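Local coordinates for Serine/threonine-protein kinase PknI (Mycobacterium tuberculosis, PDB 5XLM) that is a transmembrane serine/threonine kinase that slows mycobacterial growth within the infected host, here represented by its extracellular sensor domain, which probably acts through dimerization, at residues Leu136-Gln141 / Ala170-Ser175. Sequence-based numbering, arbitrary orientation.
Sequences LALRPQ and AVASRS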
loop_
_atom_site.group_PDB
_atom_site.type_symbol
_atom_site.label_atom_id
_atom_site.label_comp_id
_atom_site.label_asym_id
_atom_site.label_seq_id
_atom_site.Cartn_x
_atom_site.Cartn_y
_atom_site.Cartn_z
ATOM N N LEU A 136 -1.215 -3.718 3.988
ATOM C CA LEU A 136 -0.660 -2.375 4.077
ATOM C C LEU A 136 -1.660 -1.468 4.779
ATOM O O LEU A 136 -2.841 -1.438 4.418
ATOM C CB LEU A 136 -0.331 -1.823 2.689
ATOM C CG LEU A 136 0.302 -0.431 2.662
ATOM C CD1 LEU A 136 1.615 -0.430 3.427
ATOM C CD2 LEU A 136 0.508 0.046 1.233
ATOM N N ALA A 137 -1.189 -0.742 5.786
ATOM C CA ALA A 137 -1.987 0.266 6.467
ATOM C C ALA A 137 -1.353 1.623 6.215
ATOM O O ALA A 137 -0.140 1.782 6.379
ATOM C CB ALA A 137 -2.084 -0.012 7.969
ATOM N N LEU A 138 -2.168 2.590 5.800
ATOM C CA LEU A 138 -1.701 3.942 5.520
ATOM C C LEU A 138 -2.605 4.931 6.236
ATOM O O LEU A 138 -3.813 4.972 5.978
ATOM C CB LEU A 138 -1.680 4.224 4.015
ATOM C CG LEU A 138 -0.645 3.450 3.201
ATOM C CD1 LEU A 138 -0.763 3.806 1.733
ATOM C CD2 LEU A 138 0.760 3.731 3.717
ATOM N N ARG A 139 -2.023 5.724 7.133
ATOM C CA ARG A 139 -2.786 6.690 7.904
ATOM C C ARG A 139 -2.584 8.078 7.326
ATOM O O ARG A 139 -1.433 8.525 7.202
ATOM C CB ARG A 139 -2.367 6.657 9.369
ATOM C CG ARG A 139 -2.725 5.357 10.067
ATOM C CD ARG A 139 -1.508 4.492 10.344
ATOM N NE ARG A 139 -1.886 3.148 10.779
ATOM C CZ ARG A 139 -1.033 2.243 11.248
ATOM N NH1 ARG A 139 0.255 2.539 11.356
ATOM N NH2 ARG A 139 -1.467 1.042 11.615
ATOM N N PRO A 140 -3.649 8.790 6.963
ATOM C CA PRO A 140 -3.482 10.131 6.387
ATOM C C PRO A 140 -2.917 11.093 7.419
ATOM O O PRO A 140 -3.446 11.220 8.525
ATOM C CB PRO A 140 -4.906 10.526 5.974
ATOM C CG PRO A 140 -5.691 9.245 5.978
ATOM C CD PRO A 140 -5.061 8.388 7.030
ATOM N N GLN A 141 -1.848 11.774 7.031
ATOM C CA GLN A 141 -1.236 12.786 7.867
ATOM C C GLN A 141 -1.980 14.092 7.605
ATOM O O GLN A 141 -2.644 14.232 6.575
ATOM C CB GLN A 141 0.258 12.908 7.586
ATOM C CG GLN A 141 1.028 11.659 7.973
ATOM C CD GLN A 141 0.574 11.092 9.305
ATOM O OE1 GLN A 141 0.543 11.794 10.312
ATOM N NE2 GLN A 141 0.221 9.812 9.315
ATOM N N ALA A 170 6.071 2.345 6.452
ATOM C CA ALA A 170 5.755 2.685 5.072
ATOM C C ALA A 170 5.342 4.145 4.979
ATOM O O ALA A 170 4.698 4.678 5.886
ATOM C CB ALA A 170 4.639 1.792 4.516
ATOM N N VAL A 171 5.718 4.784 3.874
ATOM C CA VAL A 171 5.357 6.167 3.586
ATOM C C VAL A 171 4.810 6.230 2.170
ATOM O O VAL A 171 5.346 5.590 1.258
ATOM C CB VAL A 171 6.560 7.124 3.747
ATOM C CG1 VAL A 171 6.172 8.548 3.371
ATOM C CG2 VAL A 171 7.097 7.076 5.167
ATOM N N ALA A 172 3.733 6.990 1.987
ATOM C CA ALA A 172 3.128 7.194 0.678
ATOM C C ALA A 172 2.967 8.687 0.442
ATOM O O ALA A 172 2.388 9.392 1.274
ATOM C CB ALA A 172 1.774 6.484 0.572
ATOM N N SER A 173 3.483 9.167 -0.685
ATOM C CA SER A 173 3.428 10.580 -1.025
ATOM C C SER A 173 2.933 10.737 -2.453
ATOM O O SER A 173 3.331 9.981 -3.345
ATOM C CB SER A 173 4.801 11.245 -0.853
ATOM O OG SER A 173 5.843 10.387 -1.285
ATOM N N ARG A 174 2.057 11.716 -2.660
ATOM C CA ARG A 174 1.441 11.923 -3.963
ATOM C C ARG A 174 2.388 12.687 -4.880
ATOM O O ARG A 174 2.982 13.692 -4.478
ATOM C CB ARG A 174 0.121 12.677 -3.808
ATOM C CG ARG A 174 -0.673 12.810 -5.096
ATOM C CD ARG A 174 -1.980 13.549 -4.861
ATOM N NE ARG A 174 -2.808 13.593 -6.064
ATOM C CZ ARG A 174 -2.718 14.531 -7.000
ATOM N NH1 ARG A 174 -1.828 15.507 -6.879
ATOM N NH2 ARG A 174 -3.515 14.492 -8.061
ATOM N N SER A 175 2.525 12.209 -6.114
ATOM C CA SER A 175 3.413 12.805 -7.112
ATOM C C SER A 175 2.560 13.242 -8.300
ATOM O O SER A 175 2.529 12.582 -9.340
ATOM C CB SER A 175 4.508 11.814 -7.534
ATOM O OG SER A 175 5.182 11.288 -6.404
#
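In the curled, all-antiparallel sheet of the PknI sensor domain, L136 and L138 of strand 131-140 meet A170 and A172 of strand 165-174 across the buried interior. The two strands are second neighbours: both pair with strand 146-154, which runs between them. Their local axes make an angle of 56° and come no nearer than 7.8 Å, too far for backbone pairing, so side chains alone bridge the gap. The CB of L136 points toward strand 165-174, and with CG anti to the backbone N (chi1 -178°) its CD1 meets A170 CB at 3.9 Å. L138 does not aim its CB at that strand; CG beside the backbone N (chi1 -68°) brings both methyls against A172 CB, CD1 at 3.9 Å and CD2 at 4.3 Å. CD2 also reaches loosely to A170 CB at 4.4 Å, so the two leucines share that methyl. L146 of the intervening strand touches L138 and A172, and I44 of strand 38-51 packs on A170, extending the apolar patch. With only 145 Å² buried, the contact rests on van der Waals packing and exclusion of water; lacking directional bonds of its own, it probably owes its strand placement mainly to backbone pairing with strand 146-154.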